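6-carboxyhexanoate--coa ligase (Bacillus subtilis, PDB 5FLL) is an acyl-CoA ligase that holds pimeloyl-AMP, pyrophosphate and magnesium ions in a cleft of a fold of helices and several beta-sheets. Local coordinates at residues G30-I35 with S148-P153; W152-F157 with R171-L176. All blocks are in the same frame, centred on the assembly; numbering follows the deposited sequence.

Contact 1 (G30-I35 with S148-P153). With PPV (pyrophosphate), chain D; WAQ (pimeloyl-AMP), chain C.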
loop_
_atom_site.group_PDB
_atom_site.type_symbol
_atom_site.label_atom_id
_atom_site.label_comp_id
_atom_site.label_asym_id
_atom_site.label_seq_id
_atom_site.Cartn_x
_atom_site.Cartn_y
_atom_site.Cartn_z
ATOM N N GLY A 30 1.610 10.814 -6.803
ATOM C CA GLY A 30 2.115 10.524 -5.477
ATOM C C GLY A 30 1.396 11.394 -4.477
ATOM O O GLY A 30 1.041 12.538 -4.765
ATOM N N GLY A 31 1.229 10.874 -3.277
ATOM C CA GLY A 31 0.616 11.637 -2.218
ATOM C C GLY A 31 1.142 11.265 -0.850
ATOM O O GLY A 31 1.531 10.115 -0.596
ATOM N N GLU A 32 1.059 12.233 0.057
ATOM C CA GLU A 32 1.432 12.053 1.449
ATOM C C GLU A 32 0.507 12.888 2.350
ATOM O O GLU A 32 0.193 14.049 2.058
ATOM C CB GLU A 32 2.901 12.432 1.669
ATOM C CG GLU A 32 3.334 13.634 0.847
ATOM C CD GLU A 32 3.848 13.246 -0.530
ATOM O OE1 GLU A 32 4.464 12.172 -0.670
ATOM O OE2 GLU A 32 3.664 14.039 -1.470
ATOM N N ARG A 33 0.064 12.270 3.439
ATOM C CA ARG A 33 -0.835 12.919 4.359
ATOM C C ARG A 33 -0.425 12.570 5.770
ATOM O O ARG A 33 0.295 11.614 6.010
ATOM C CB ARG A 33 -2.287 12.466 4.097
ATOM C CG ARG A 33 -2.754 12.702 2.661
ATOM C CD ARG A 33 -2.957 14.182 2.364
ATOM N NE ARG A 33 -3.921 14.713 3.308
ATOM C CZ ARG A 33 -5.236 14.523 3.223
ATOM N NH1 ARG A 33 -5.773 13.877 2.200
ATOM N NH2 ARG A 33 -6.020 15.013 4.153
ATOM N N LEU A 34 -0.921 13.345 6.710
ATOM C CA LEU A 34 -0.646 13.141 8.112
ATOM C C LEU A 34 -1.917 13.490 8.878
ATOM O O LEU A 34 -2.318 14.640 8.913
ATOM C CB LEU A 34 0.501 14.029 8.558
ATOM C CG LEU A 34 0.952 13.854 10.008
ATOM C CD1 LEU A 34 1.481 12.449 10.238
ATOM C CD2 LEU A 34 2.015 14.854 10.374
ATOM N N ILE A 35 -2.542 12.499 9.498
ATOM C CA ILE A 35 -3.897 12.670 9.977
ATOM C C ILE A 35 -4.194 11.908 11.246
ATOM O O ILE A 35 -3.542 10.902 11.529
ATOM C CB ILE A 35 -4.878 12.114 8.945
ATOM C CG1 ILE A 35 -4.537 10.647 8.683
ATOM C CG2 ILE A 35 -4.812 12.916 7.661
ATOM C CD1 ILE A 35 -5.685 9.849 8.097
ATOM N N SER A 148 7.847 13.382 3.127
ATOM C CA SER A 148 6.526 13.002 3.552
ATOM C C SER A 148 6.232 13.380 5.025
ATOM O O SER A 148 6.982 14.115 5.639
ATOM C CB SER A 148 6.268 11.527 3.252
ATOM O OG SER A 148 6.967 10.745 4.131
ATOM N N ARG A 149 5.088 12.929 5.523
ATOM C CA ARG A 149 4.612 13.215 6.865
ATOM C C ARG A 149 4.435 14.684 7.109
ATOM O O ARG A 149 4.692 15.148 8.209
ATOM C CB ARG A 149 5.542 12.626 7.859
ATOM C CG ARG A 149 5.690 11.147 7.656
ATOM C CD ARG A 149 6.651 10.567 8.668
ATOM N NE ARG A 149 6.508 9.126 8.812
ATOM C CZ ARG A 149 6.976 8.444 9.846
ATOM N NH1 ARG A 149 7.641 9.072 10.831
ATOM N NH2 ARG A 149 6.749 7.146 9.917
ATOM N N MET A 150 3.996 15.417 6.082
ATOM C CA MET A 150 3.515 16.773 6.276
ATOM C C MET A 150 2.078 16.882 5.764
ATOM O O MET A 150 1.698 16.197 4.809
ATOM C CB MET A 150 4.406 17.757 5.551
ATOM C CG MET A 150 4.331 17.687 4.013
ATOM S SD MET A 150 5.229 16.266 3.394
ATOM C CE MET A 150 5.414 16.717 1.699
ATOM N N ASP A 151 1.284 17.721 6.414
ATOM C CA ASP A 151 -0.097 17.951 6.006
ATOM C C ASP A 151 -0.544 19.277 6.575
ATOM O O ASP A 151 0.205 19.928 7.322
ATOM C CB ASP A 151 -1.009 16.804 6.506
ATOM C CG ASP A 151 -2.193 16.522 5.592
ATOM O OD1 ASP A 151 -2.607 17.406 4.847
ATOM O OD2 ASP A 151 -2.744 15.406 5.664
ATOM N N TRP A 152 -1.740 19.691 6.171
ATOM C CA TRP A 152 -2.340 20.996 6.514
ATOM C C TRP A 152 -3.865 20.760 6.644
ATOM O O TRP A 152 -4.519 20.517 5.649
ATOM C CB TRP A 152 -2.085 21.970 5.364
ATOM C CG TRP A 152 -2.369 23.401 5.673
ATOM C CD1 TRP A 152 -3.122 23.887 6.693
ATOM C CD2 TRP A 152 -1.888 24.531 4.957
ATOM N NE1 TRP A 152 -3.093 25.259 6.689
ATOM C CE2 TRP A 152 -2.354 25.672 5.610
ATOM C CE3 TRP A 152 -1.113 24.682 3.807
ATOM C CZ2 TRP A 152 -2.100 26.957 5.143
ATOM C CZ3 TRP A 152 -0.835 25.952 3.363
ATOM C CH2 TRP A 152 -1.324 27.080 4.033
ATOM N N PRO A 153 -4.392 20.691 7.871
ATOM C CA PRO A 153 -5.817 20.428 8.023
ATOM C C PRO A 153 -6.626 21.385 7.146
ATOM O O PRO A 153 -6.316 22.603 7.100
ATOM C CB PRO A 153 -6.051 20.725 9.514
ATOM C CG PRO A 153 -4.782 20.289 10.169
ATOM C CD PRO A 153 -3.697 20.693 9.187
HETATM O O11 PPV D . 4.096 12.872 -7.578
HETATM P P1 PPV D . 3.317 14.158 -7.647
HETATM O O21 PPV D . 3.220 14.919 -6.368
HETATM O O31 PPV D . 3.602 15.024 -8.882
HETATM O OPP PPV D . 1.770 13.633 -7.804
HETATM P P2 PPV D . 0.531 14.646 -8.104
HETATM O O12 PPV D . 0.537 15.680 -7.000
HETATM O O22 PPV D . -0.696 13.757 -8.046
HETATM O O32 PPV D . 0.877 15.256 -9.452
HETATM N N1 WAQ C . 8.725 15.004 -2.045
HETATM C C2 WAQ C . 9.732 15.228 -2.983
HETATM N N3 WAQ C . 9.390 15.602 -4.277
HETATM C C4 WAQ C . 8.077 15.703 -4.594
HETATM C C5 WAQ C . 7.115 15.498 -3.678
HETATM C C6 WAQ C . 7.448 15.138 -2.425
HETATM N N6 WAQ C . 6.459 14.921 -1.567
HETATM N N7 WAQ C . 5.933 15.710 -4.266
HETATM C C8 WAQ C . 6.143 16.030 -5.532
HETATM N N9 WAQ C . 7.478 16.039 -5.730
HETATM C "C1'" WAQ C . 8.211 16.290 -6.975
HETATM C "C2'" WAQ C . 7.990 15.103 -7.875
HETATM O "O2'" WAQ C . 9.076 14.941 -8.743
HETATM C "C3'" WAQ C . 6.783 15.545 -8.700
HETATM O "O3'" WAQ C . 6.670 14.786 -9.899
HETATM C "C4'" WAQ C . 7.185 16.954 -8.983
HETATM O "O4'" WAQ C . 7.771 17.421 -7.730
HETATM C "C5'" WAQ C . 5.949 17.808 -9.242
HETATM O "O5'" WAQ C . 4.993 17.362 -8.365
HETATM O OAB WAQ C . -0.181 27.236 -7.472
HETATM O OAC WAQ C . 1.656 20.489 -8.294
HETATM O OAD WAQ C . 2.846 17.710 -9.773
HETATM O OAE WAQ C . 0.937 27.760 -5.552
HETATM O OAH WAQ C . 2.740 17.582 -7.153
HETATM C CAK WAQ C . 3.269 24.417 -7.488
HETATM C CAL WAQ C . 2.321 25.651 -7.589
HETATM C CAM WAQ C . 2.578 23.151 -7.970
HETATM C CAN WAQ C . 1.237 25.581 -6.544
HETATM C CAO WAQ C . 3.587 22.039 -8.189
HETATM O OAU WAQ C . 3.814 19.638 -8.327
HETATM C CAW WAQ C . 0.630 26.983 -6.528
HETATM C CAX WAQ C . 2.891 20.644 -8.245
HETATM P PBG WAQ C . 3.520 18.070 -8.335
HETATM O O HOH W 1 0.602 17.016 2.283
HETATM O O HOH W 2 2.834 11.089 5.102
#
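Asp151 grips strand 26-36 chiefly through one carboxylate oxygen. Its OD2 takes the Arg33 NE hydrogen at 2.7 Å on the syn side, as a salt bridge, and the Leu34 N hydrogen at 2.9 Å on the anti side, nearly straight at 170°. Both donors come from the same face of the carboxylate, whose plane stands almost perpendicular (88°) to the guanidinium. OD1 accepts Trp152 N, which helps fix the rotation of the group. An aspartate suits this place because one oxygen can take two donors; a long, charged arginine can start away from the other segment yet bend, at chi2 and chi3, to return its NE-H to the acid. Beside this tight end, Leu34 CB packs 3.8 Å from Asp151 CB.

Toward the partly exposed Glu32, direct bonds give way to water bridges and van der Waals touch: one water donates to both Glu32 O and Met150 O, another links Arg33 O with Arg149 N. There the flexible Met150 brings CE to 3.8 Å from Glu32 CG, while Glu32 OE2, salt-bridged to Arg146, weakly accepts N6 of pimeloyl-AMP. Arg33 and Ile35 lean on helix 40-52, Leu34 and Asp151 on strand 250-252, and Met150 on helix 170-184.

Contact 2 (W152-F157 with R171-L176); sequences WPDANF and RIKEAL. With WAQ (pimeloyl-AMP), chain C.
Phe157 lays one ring face on the aliphatic chain of Lys173, a CH-pi contact that joins two consecutive helices, 154-164 and 170-184, linked by a short loop. Lys173 CB sits 3.5 Å from the ring centroid and only 9° off its normal, almost exactly over the centre. With CG anti to the backbone N (chi1 -173°) and chi2 also extended, the lysine runs across the ring, CG and CD passing over Phe157 CG; the bend at chi3 (74°) then turns the ammonium toward Asp154. A lysine suits this buried place because its methylenes serve as apolar packing while its charge ends at an acid. Asp154 OD1 forms a salt bridge with NZ, modelled as very short, so its exact length is doubtful.

Trp152 flanks the same chain. Its CB lies 3.7 Å from Lys173 CG, and its CG, anti to the backbone N, carries the indole toward helix 170-184, where CZ3 meets Leu176 CD2 at 3.6 Å at the edge of the ring. The Phe157 ring stands edge-to-face on this indole, its CD1 over the face near the rim, so the two aromatics brace each other. On the other flank of helix 170-184, Ile172 and Ala175 touch pimeloyl-AMP, and Arg171, salt-bridged to Asp197 and Asp199, donates weakly to its OAC. The indole is held in turn by Asn156: Trp152 NE1 donates, close to the ring plane, to a lone pair of Asn156 OD1 at 2.8 Å.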
loop_
_atom_site.group_PDB
_atom_site.type_symbol
_atom_site.label_atom_id
_atom_site.label_comp_id
_atom_site.label_asym_id
_atom_site.label_seq_id
_atom_site.Cartn_x
_atom_site.Cartn_y
_atom_site.Cartn_z
ATOM N N TRP A 152 -1.740 19.691 6.171
ATOM C CA TRP A 152 -2.340 20.996 6.514
ATOM C C TRP A 152 -3.865 20.760 6.644
ATOM O O TRP A 152 -4.519 20.517 5.649
ATOM C CB TRP A 152 -2.085 21.970 5.364
ATOM C CG TRP A 152 -2.369 23.401 5.673
ATOM C CD1 TRP A 152 -3.122 23.887 6.693
ATOM C CD2 TRP A 152 -1.888 24.531 4.957
ATOM N NE1 TRP A 152 -3.093 25.259 6.689
ATOM C CE2 TRP A 152 -2.354 25.672 5.610
ATOM C CE3 TRP A 152 -1.113 24.682 3.807
ATOM C CZ2 TRP A 152 -2.100 26.957 5.143
ATOM C CZ3 TRP A 152 -0.835 25.952 3.363
ATOM C CH2 TRP A 152 -1.324 27.080 4.033
ATOM N N PRO A 153 -4.392 20.691 7.871
ATOM C CA PRO A 153 -5.817 20.428 8.023
ATOM C C PRO A 153 -6.626 21.385 7.146
ATOM O O PRO A 153 -6.316 22.603 7.100
ATOM C CB PRO A 153 -6.051 20.725 9.514
ATOM C CG PRO A 153 -4.782 20.289 10.169
ATOM C CD PRO A 153 -3.697 20.693 9.187
ATOM N N ASP A 154 -7.593 20.836 6.411
ATOM C CA ASP A 154 -8.374 21.600 5.433
ATOM C C ASP A 154 -8.996 22.895 5.964
ATOM O O ASP A 154 -8.987 23.905 5.271
ATOM C CB ASP A 154 -9.482 20.716 4.835
ATOM C CG ASP A 154 -8.999 19.907 3.640
ATOM O OD1 ASP A 154 -8.090 20.380 2.918
ATOM O OD2 ASP A 154 -9.487 18.775 3.427
ATOM N N ALA A 155 -9.556 22.879 7.157
ATOM C CA ALA A 155 -10.294 24.049 7.609
ATOM C C ALA A 155 -9.363 25.252 7.744
ATOM O O ALA A 155 -9.706 26.373 7.344
ATOM C CB ALA A 155 -11.047 23.773 8.909
ATOM N N ASN A 156 -8.193 25.016 8.320
ATOM C CA ASN A 156 -7.229 26.067 8.526
ATOM C C ASN A 156 -6.683 26.508 7.174
ATOM O O ASN A 156 -6.531 27.680 6.930
ATOM C CB ASN A 156 -6.118 25.569 9.444
ATOM C CG ASN A 156 -5.043 26.595 9.674
ATOM O OD1 ASN A 156 -4.045 26.619 8.975
ATOM N ND2 ASN A 156 -5.269 27.479 10.589
ATOM N N PHE A 157 -6.462 25.564 6.265
ATOM C CA PHE A 157 -6.003 25.918 4.911
ATOM C C PHE A 157 -7.006 26.804 4.190
ATOM O O PHE A 157 -6.615 27.786 3.565
ATOM C CB PHE A 157 -5.714 24.699 4.050
ATOM C CG PHE A 157 -5.459 25.026 2.591
ATOM C CD1 PHE A 157 -4.281 25.670 2.192
ATOM C CD2 PHE A 157 -6.408 24.723 1.630
ATOM C CE1 PHE A 157 -4.081 25.982 0.840
ATOM C CE2 PHE A 157 -6.212 25.016 0.284
ATOM C CZ PHE A 157 -5.061 25.637 -0.116
ATOM N N ARG A 171 -3.933 21.440 -4.530
ATOM C CA ARG A 171 -2.617 21.486 -5.137
ATOM C C ARG A 171 -1.713 22.524 -4.463
ATOM O O ARG A 171 -0.483 22.391 -4.387
ATOM C CB ARG A 171 -2.806 21.814 -6.602
ATOM C CG ARG A 171 -1.680 21.385 -7.484
ATOM C CD ARG A 171 -1.753 22.147 -8.784
ATOM N NE ARG A 171 -2.592 21.504 -9.778
ATOM C CZ ARG A 171 -2.181 20.516 -10.576
ATOM N NH1 ARG A 171 -0.944 20.020 -10.433
ATOM N NH2 ARG A 171 -2.989 20.034 -11.513
ATOM N N ILE A 172 -2.316 23.610 -4.018
ATOM C CA ILE A 172 -1.544 24.681 -3.411
ATOM C C ILE A 172 -1.330 24.272 -1.985
ATOM O O ILE A 172 -0.236 24.428 -1.435
ATOM C CB ILE A 172 -2.299 26.014 -3.501
ATOM C CG1 ILE A 172 -2.498 26.370 -4.978
ATOM C CG2 ILE A 172 -1.546 27.095 -2.770
ATOM C CD1 ILE A 172 -3.308 27.628 -5.214
ATOM N N LYS A 173 -2.369 23.724 -1.372
ATOM C CA LYS A 173 -2.190 23.229 -0.023
ATOM C C LYS A 173 -1.001 22.287 0.046
ATOM O O LYS A 173 -0.133 22.399 0.929
ATOM C CB LYS A 173 -3.428 22.520 0.428
ATOM C CG LYS A 173 -3.392 22.112 1.869
ATOM C CD LYS A 173 -4.726 21.488 2.258
ATOM C CE LYS A 173 -4.841 20.111 1.667
ATOM N NZ LYS A 173 -6.058 19.460 2.172
ATOM N N GLU A 174 -0.939 21.365 -0.901
ATOM C CA GLU A 174 0.089 20.345 -0.864
ATOM C C GLU A 174 1.462 20.923 -1.135
ATOM O O GLU A 174 2.418 20.651 -0.392
ATOM C CB GLU A 174 -0.259 19.217 -1.837
ATOM C CG GLU A 174 -1.482 18.438 -1.385
ATOM C CD GLU A 174 -2.070 17.526 -2.447
ATOM O OE1 GLU A 174 -1.516 17.458 -3.563
ATOM O OE2 GLU A 174 -3.125 16.907 -2.160
ATOM N N ALA A 175 1.545 21.777 -2.159
ATOM C CA ALA A 175 2.815 22.435 -2.494
ATOM C C ALA A 175 3.337 23.274 -1.352
ATOM O O ALA A 175 4.554 23.292 -1.094
ATOM C CB ALA A 175 2.656 23.311 -3.721
ATOM N N LEU A 176 2.450 24.032 -0.704
ATOM C CA LEU A 176 2.907 25.007 0.287
ATOM C C LEU A 176 3.269 24.283 1.581
ATOM O O LEU A 176 4.201 24.677 2.272
ATOM C CB LEU A 176 1.859 26.075 0.528
ATOM C CG LEU A 176 2.194 27.164 1.547
ATOM C CD1 LEU A 176 3.610 27.725 1.346
ATOM C CD2 LEU A 176 1.150 28.279 1.505
HETATM N N1 WAQ C . 8.725 15.004 -2.045
HETATM C C2 WAQ C . 9.732 15.228 -2.983
HETATM N N3 WAQ C . 9.390 15.602 -4.277
HETATM C C4 WAQ C . 8.077 15.703 -4.594
HETATM C C5 WAQ C . 7.115 15.498 -3.678
HETATM C C6 WAQ C . 7.448 15.138 -2.425
HETATM N N6 WAQ C . 6.459 14.921 -1.567
HETATM N N7 WAQ C . 5.933 15.710 -4.266
HETATM C C8 WAQ C . 6.143 16.030 -5.532
HETATM N N9 WAQ C . 7.478 16.039 -5.730
HETATM C "C1'" WAQ C . 8.211 16.290 -6.975
HETATM C "C2'" WAQ C . 7.990 15.103 -7.875
HETATM O "O2'" WAQ C . 9.076 14.941 -8.743
HETATM C "C3'" WAQ C . 6.783 15.545 -8.700
HETATM O "O3'" WAQ C . 6.670 14.786 -9.899
HETATM C "C4'" WAQ C . 7.185 16.954 -8.983
HETATM O "O4'" WAQ C . 7.771 17.421 -7.730
HETATM C "C5'" WAQ C . 5.949 17.808 -9.242
HETATM O "O5'" WAQ C . 4.993 17.362 -8.365
HETATM O OAB WAQ C . -0.181 27.236 -7.472
HETATM O OAC WAQ C . 1.656 20.489 -8.294
HETATM O OAD WAQ C . 2.846 17.710 -9.773
HETATM O OAE WAQ C . 0.937 27.760 -5.552
HETATM O OAH WAQ C . 2.740 17.582 -7.153
HETATM C CAK WAQ C . 3.269 24.417 -7.488
HETATM C CAL WAQ C . 2.321 25.651 -7.589
HETATM C CAM WAQ C . 2.578 23.151 -7.970
HETATM C CAN WAQ C . 1.237 25.581 -6.544
HETATM C CAO WAQ C . 3.587 22.039 -8.189
HETATM O OAU WAQ C . 3.814 19.638 -8.327
HETATM C CAW WAQ C . 0.630 26.983 -6.528
HETATM C CAX WAQ C . 2.891 20.644 -8.245
HETATM P PBG WAQ C . 3.520 18.070 -8.335
#

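How the contacts relate
From the N terminus, the chain lays down strand 26-36 and then travels through 112 residues of helix, strand and much loop before contact 1 closes this long excursion by bringing 148-153 back beside 30-35. Contact 2 starts on the residues where contact 1 ends, Trp152 and Pro153, and closes a much shorter loop: 13 residues separate its segments, most of them the rest of helix 154-164, with a short loop (165-169) before helix 170-184. The two therefore follow one another with a small overlap, neither nested within the other. Together they tie an outermost strand, within this chain, of the antiparallel sheet, through strand 150-151 of the parallel sheet, to the helical pair, and each touches pimeloyl-AMP.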